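Local coordinates for protein probable endonuclease 4 (Thermotoga maritima, PDB 4HNO) that probably cleaves phosphodiester bonds at apurinic or apyrimidinic sites in DNA, as a metal-dependent endonuclease of base excision repair, at residues I241-F246 with E283-E288; V248-K253 with V258-E263. All blocks are in the same frame, centred on the assembly; numbering follows the deposited sequence.

Contact 1: residues I241-F246 with E283-E288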
# COMPACT_ATOMS: atom_id res chain seq x y z
N ILE A 241 -8.81 -16.43 2.63
CA ILE A 241 -7.45 -16.82 2.23
C ILE A 241 -6.95 -17.87 3.22
O ILE A 241 -6.57 -18.98 2.84
CB ILE A 241 -6.52 -15.60 2.10
CG1 ILE A 241 -7.07 -14.66 1.01
CG2 ILE A 241 -5.11 -16.07 1.79
CD1 ILE A 241 -6.35 -13.34 0.90
N GLY A 242 -7.02 -17.54 4.51
CA GLY A 242 -6.84 -18.52 5.55
C GLY A 242 -5.40 -18.89 5.82
O GLY A 242 -4.48 -18.45 5.14
N GLU A 243 -5.21 -19.73 6.82
CA GLU A 243 -3.87 -20.18 7.15
C GLU A 243 -3.25 -20.95 5.99
O GLU A 243 -2.10 -20.76 5.66
CB GLU A 243 -3.83 -21.01 8.43
CG GLU A 243 -4.25 -20.26 9.68
CD GLU A 243 -3.97 -21.05 10.95
OE1 GLU A 243 -3.57 -22.22 10.84
OE2 GLU A 243 -4.15 -20.48 12.05
N GLU A 244 -4.04 -21.82 5.36
CA GLU A 244 -3.52 -22.63 4.28
C GLU A 244 -3.16 -21.77 3.07
O GLU A 244 -2.17 -22.02 2.39
CB GLU A 244 -4.51 -23.73 3.90
CG GLU A 244 -4.81 -24.70 5.04
CD GLU A 244 -5.41 -26.02 4.61
OE1 GLU A 244 -5.71 -26.20 3.41
OE2 GLU A 244 -5.55 -26.89 5.49
N GLY A 245 -3.99 -20.78 2.77
CA GLY A 245 -3.73 -19.92 1.64
C GLY A 245 -2.50 -19.05 1.85
O GLY A 245 -1.66 -18.91 0.96
N PHE A 246 -2.40 -18.45 3.03
CA PHE A 246 -1.23 -17.66 3.31
C PHE A 246 0.03 -18.52 3.33
O PHE A 246 1.09 -18.06 2.90
CB PHE A 246 -1.39 -16.83 4.59
CG PHE A 246 -2.17 -15.57 4.38
CD1 PHE A 246 -3.38 -15.37 5.00
CD2 PHE A 246 -1.70 -14.59 3.52
CE1 PHE A 246 -4.11 -14.21 4.78
CE2 PHE A 246 -2.44 -13.44 3.29
CZ PHE A 246 -3.64 -13.26 3.92
N GLU A 283 5.92 -21.48 10.67
CA GLU A 283 6.43 -22.60 11.46
C GLU A 283 5.60 -23.88 11.24
O GLU A 283 6.15 -24.94 10.94
CB GLU A 283 6.47 -22.23 12.94
CG GLU A 283 6.99 -23.33 13.84
CD GLU A 283 7.64 -22.80 15.10
OE1 GLU A 283 7.40 -21.62 15.45
OE2 GLU A 283 8.41 -23.56 15.74
N LYS A 284 4.29 -23.76 11.38
CA LYS A 284 3.37 -24.90 11.29
C LYS A 284 3.42 -25.59 9.93
O LYS A 284 3.33 -26.82 9.86
CB LYS A 284 1.93 -24.43 11.57
CG LYS A 284 0.88 -25.48 11.24
CD LYS A 284 -0.50 -25.05 11.70
CE LYS A 284 -1.56 -26.02 11.21
NZ LYS A 284 -2.92 -25.66 11.70
N PHE A 285 3.54 -24.80 8.87
CA PHE A 285 3.53 -25.34 7.51
C PHE A 285 4.93 -25.62 6.97
O PHE A 285 5.09 -26.04 5.83
CB PHE A 285 2.73 -24.42 6.58
CG PHE A 285 1.25 -24.47 6.82
CD1 PHE A 285 0.66 -23.64 7.75
CD2 PHE A 285 0.46 -25.36 6.11
CE1 PHE A 285 -0.69 -23.70 7.98
CE2 PHE A 285 -0.90 -25.41 6.34
CZ PHE A 285 -1.48 -24.59 7.27
N GLY A 286 5.95 -25.41 7.81
CA GLY A 286 7.32 -25.77 7.47
C GLY A 286 7.85 -24.97 6.29
O GLY A 286 8.56 -25.49 5.44
N ILE A 287 7.51 -23.69 6.25
CA ILE A 287 7.90 -22.84 5.14
C ILE A 287 9.35 -22.40 5.26
O ILE A 287 9.77 -21.89 6.31
CB ILE A 287 6.99 -21.62 5.04
CG1 ILE A 287 5.56 -22.07 4.74
CG2 ILE A 287 7.48 -20.66 3.96
CD1 ILE A 287 4.55 -20.98 4.87
N GLU A 288 10.09 -22.58 4.18
CA GLU A 288 11.51 -22.27 4.13
C GLU A 288 11.78 -20.89 3.57
O GLU A 288 12.91 -20.40 3.67
CB GLU A 288 12.23 -23.30 3.26
CG GLU A 288 12.17 -24.71 3.80
OXT GLU A 288 10.89 -20.25 3.01
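The first turn of helix 242-250 faces the C-terminal end of helix 268-284, with the CA atoms of Glu244 and Phe285 8.2 Å apart, so the gap between two outer helices of the TIM barrel is bridged by side chains. Helix 268-284 ends in a Schellman motif at Gly286, whose positive phi of 64° comes readily to a residue without a side chain. That turn sets Phe285 at the helix end, where its ring reaches across to the other helix. The ring's CZ lies 4.0 Å from CG of Glu244 and its CE1 4.2 Å from CB of Glu243, so the aromatic rests against the aliphatic parts of two acidic residues. The Glu244 carboxylate is turned 76° from the ring plane. Phe285 and Ile287 also touch Ala247, about one turn further along helix 242-250. Long, flexible side chains suit the outer margin of the contact. Lys284, its CG anti to the backbone N (chi1 169°) and its chain extended throughout, meets Glu243 at about a right angle. In the Glu243 conformer described, one of two modelled, OE2 forms a salt bridge with Lys277, two turns before Lys284 in helix 268-284, whereas OE1 makes only a long one, 3.6 Å from NZ of Lys284.

Contact 2: residues V248-K253 with V258-E263; sequences VFFSFK and VPWILE. With MN (manganese (II) ion), chain E.
In the helix-against-sheet layer of this TIM barrel, a near-parallel, displaced pair of aromatic rings joins helix 242-250 to strand 260-262, the strand that leads to the metal ligand Glu263. The planes of Phe250 and Trp260 are 14° apart, but displaced so far along each other that little of one ring covers the other; the phenyl centroid is 4.5 Å from that of the indole six-membered ring. Phe250 CD1 comes over the indole face, 3.3 Å from Trp260 CH2, and Trp260 CZ3 lies toward the rim of the phenyl face. With CG beside the backbone N (chi1 -59°), Trp260 sends its six-membered ring toward the helix, and its NE1 is held by a hydrogen bond to the carbonyl of Ile255. Large flat residues suit this buried layer, where Val278 and strand 214-222 also touch both rings. At the helix end, Val248 O accepts from both N and OG of Ser251, the hydroxyl at 2.7 Å. Beyond the strand, Glu263 binds manganese through OE1 at 2.1 Å, alongside Glu147, Asp181, His218 and a water, while Gln33 hydrogen-bonds its OE2. Metal ligands at the C-terminal ends of the strands, with helices packed outside, are typical of metal-dependent barrels of the xylose isomerase-like kind.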
# COMPACT_ATOMS: atom_id res chain seq x y z
N VAL A 248 0.74 -20.95 1.36
CA VAL A 248 1.14 -21.03 -0.04
C VAL A 248 1.83 -19.72 -0.48
O VAL A 248 2.92 -19.73 -1.03
CB VAL A 248 -0.07 -21.34 -0.93
CG1 VAL A 248 0.29 -21.22 -2.40
CG2 VAL A 248 -0.61 -22.74 -0.62
N PHE A 249 1.19 -18.60 -0.21
CA PHE A 249 1.73 -17.30 -0.60
C PHE A 249 3.11 -17.05 0.01
O PHE A 249 4.02 -16.63 -0.69
CB PHE A 249 0.73 -16.25 -0.13
CG PHE A 249 1.01 -14.84 -0.57
CD1 PHE A 249 0.99 -14.49 -1.91
CD2 PHE A 249 1.16 -13.83 0.37
CE1 PHE A 249 1.15 -13.17 -2.31
CE2 PHE A 249 1.32 -12.52 -0.03
CZ PHE A 249 1.30 -12.20 -1.37
N PHE A 250 3.26 -17.36 1.29
CA PHE A 250 4.50 -17.10 2.00
C PHE A 250 5.64 -17.97 1.52
O PHE A 250 6.81 -17.66 1.77
CB PHE A 250 4.34 -17.40 3.50
CG PHE A 250 3.37 -16.51 4.24
CD1 PHE A 250 2.97 -15.28 3.77
CD2 PHE A 250 2.89 -16.94 5.47
CE1 PHE A 250 2.10 -14.50 4.51
CE2 PHE A 250 2.02 -16.18 6.20
CZ PHE A 250 1.63 -14.95 5.73
N SER A 251 5.33 -19.08 0.85
CA SER A 251 6.35 -20.03 0.46
C SER A 251 7.23 -19.54 -0.68
O SER A 251 8.30 -20.09 -0.92
CB SER A 251 5.72 -21.38 0.10
OG SER A 251 5.06 -21.35 -1.15
N PHE A 252 6.80 -18.49 -1.38
CA PHE A 252 7.56 -17.96 -2.50
C PHE A 252 8.59 -16.96 -2.02
O PHE A 252 8.26 -15.97 -1.36
CB PHE A 252 6.61 -17.31 -3.50
CG PHE A 252 5.84 -18.31 -4.30
CD1 PHE A 252 4.73 -18.94 -3.75
CD2 PHE A 252 6.24 -18.66 -5.57
CE1 PHE A 252 4.03 -19.88 -4.47
CE2 PHE A 252 5.53 -19.59 -6.30
CZ PHE A 252 4.43 -20.20 -5.74
N LYS A 253 9.85 -17.19 -2.37
CA LYS A 253 10.91 -16.27 -1.98
C LYS A 253 10.68 -14.85 -2.55
O LYS A 253 11.02 -13.87 -1.89
CB LYS A 253 12.27 -16.82 -2.40
CG LYS A 253 12.74 -17.99 -1.53
CD LYS A 253 13.02 -17.54 -0.09
CE LYS A 253 13.63 -18.66 0.73
NZ LYS A 253 13.52 -18.38 2.19
N VAL A 258 9.62 -8.90 -0.07
CA VAL A 258 8.92 -7.64 -0.06
C VAL A 258 8.30 -7.42 1.32
O VAL A 258 7.78 -8.36 1.91
CB VAL A 258 7.81 -7.66 -1.14
CG1 VAL A 258 7.03 -6.36 -1.14
CG2 VAL A 258 8.42 -7.93 -2.50
N PRO A 259 8.31 -6.18 1.84
CA PRO A 259 7.62 -5.96 3.12
C PRO A 259 6.13 -6.29 3.09
O PRO A 259 5.44 -5.96 2.13
CB PRO A 259 7.84 -4.46 3.40
CG PRO A 259 9.08 -4.12 2.66
CD PRO A 259 9.02 -4.96 1.40
N TRP A 260 5.68 -6.94 4.15
CA TRP A 260 4.28 -7.32 4.37
C TRP A 260 3.70 -6.39 5.42
O TRP A 260 4.15 -6.39 6.56
CB TRP A 260 4.18 -8.77 4.88
CG TRP A 260 4.77 -9.79 3.97
CD1 TRP A 260 5.17 -9.62 2.68
CD2 TRP A 260 5.07 -11.16 4.31
NE1 TRP A 260 5.69 -10.79 2.20
CE2 TRP A 260 5.64 -11.75 3.18
CE3 TRP A 260 4.91 -11.92 5.47
CZ2 TRP A 260 6.08 -13.08 3.17
CZ3 TRP A 260 5.33 -13.25 5.45
CH2 TRP A 260 5.91 -13.80 4.31
N ILE A 261 2.71 -5.60 5.02
CA ILE A 261 2.12 -4.60 5.88
C ILE A 261 0.65 -4.96 6.12
O ILE A 261 -0.16 -4.98 5.21
CB ILE A 261 2.21 -3.20 5.25
CG1 ILE A 261 3.67 -2.76 5.08
CG2 ILE A 261 1.39 -2.19 6.05
CD1 ILE A 261 4.44 -2.59 6.37
N LEU A 262 0.33 -5.24 7.38
CA LEU A 262 -1.03 -5.57 7.78
C LEU A 262 -1.93 -4.35 7.76
O LEU A 262 -1.60 -3.32 8.34
CB LEU A 262 -1.02 -6.12 9.20
CG LEU A 262 -0.22 -7.39 9.44
CD1 LEU A 262 0.09 -7.52 10.91
CD2 LEU A 262 -0.97 -8.59 8.94
N GLU A 263 -3.11 -4.50 7.14
CA GLU A 263 -4.19 -3.51 7.23
C GLU A 263 -5.44 -4.22 7.73
O GLU A 263 -6.57 -3.94 7.33
CB GLU A 263 -4.47 -2.82 5.91
CG GLU A 263 -3.26 -2.22 5.23
CD GLU A 263 -3.64 -1.64 3.90
OE1 GLU A 263 -4.18 -2.44 3.07
OE2 GLU A 263 -3.43 -0.44 3.66
MN MN E . -4.37 -1.94 1.03
O HOH W 1 -5.22 -0.23 1.43

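Both segments of contact 2 fall in sequence between the two segments of contact 1, and the contact centres are 11 Å apart on the same side of the chain's centre. Both use helix 242-250: its first turn serves contact 1 and its last turn contact 2. From there the chain passes through strand 260-262 into helix 268-284, whose end returns to contact 1. Contact 1 lies at the surface, contact 2 in the buried layer between helix and sheet. They meet at the C-terminus, where Glu288 O is 2.6 Å from Lys253 NZ and Ile287 packs on Ser251 and Phe250. The C-terminus is thus held against the end of helix 242-250, a short step in sequence before the strand that leads to Glu263.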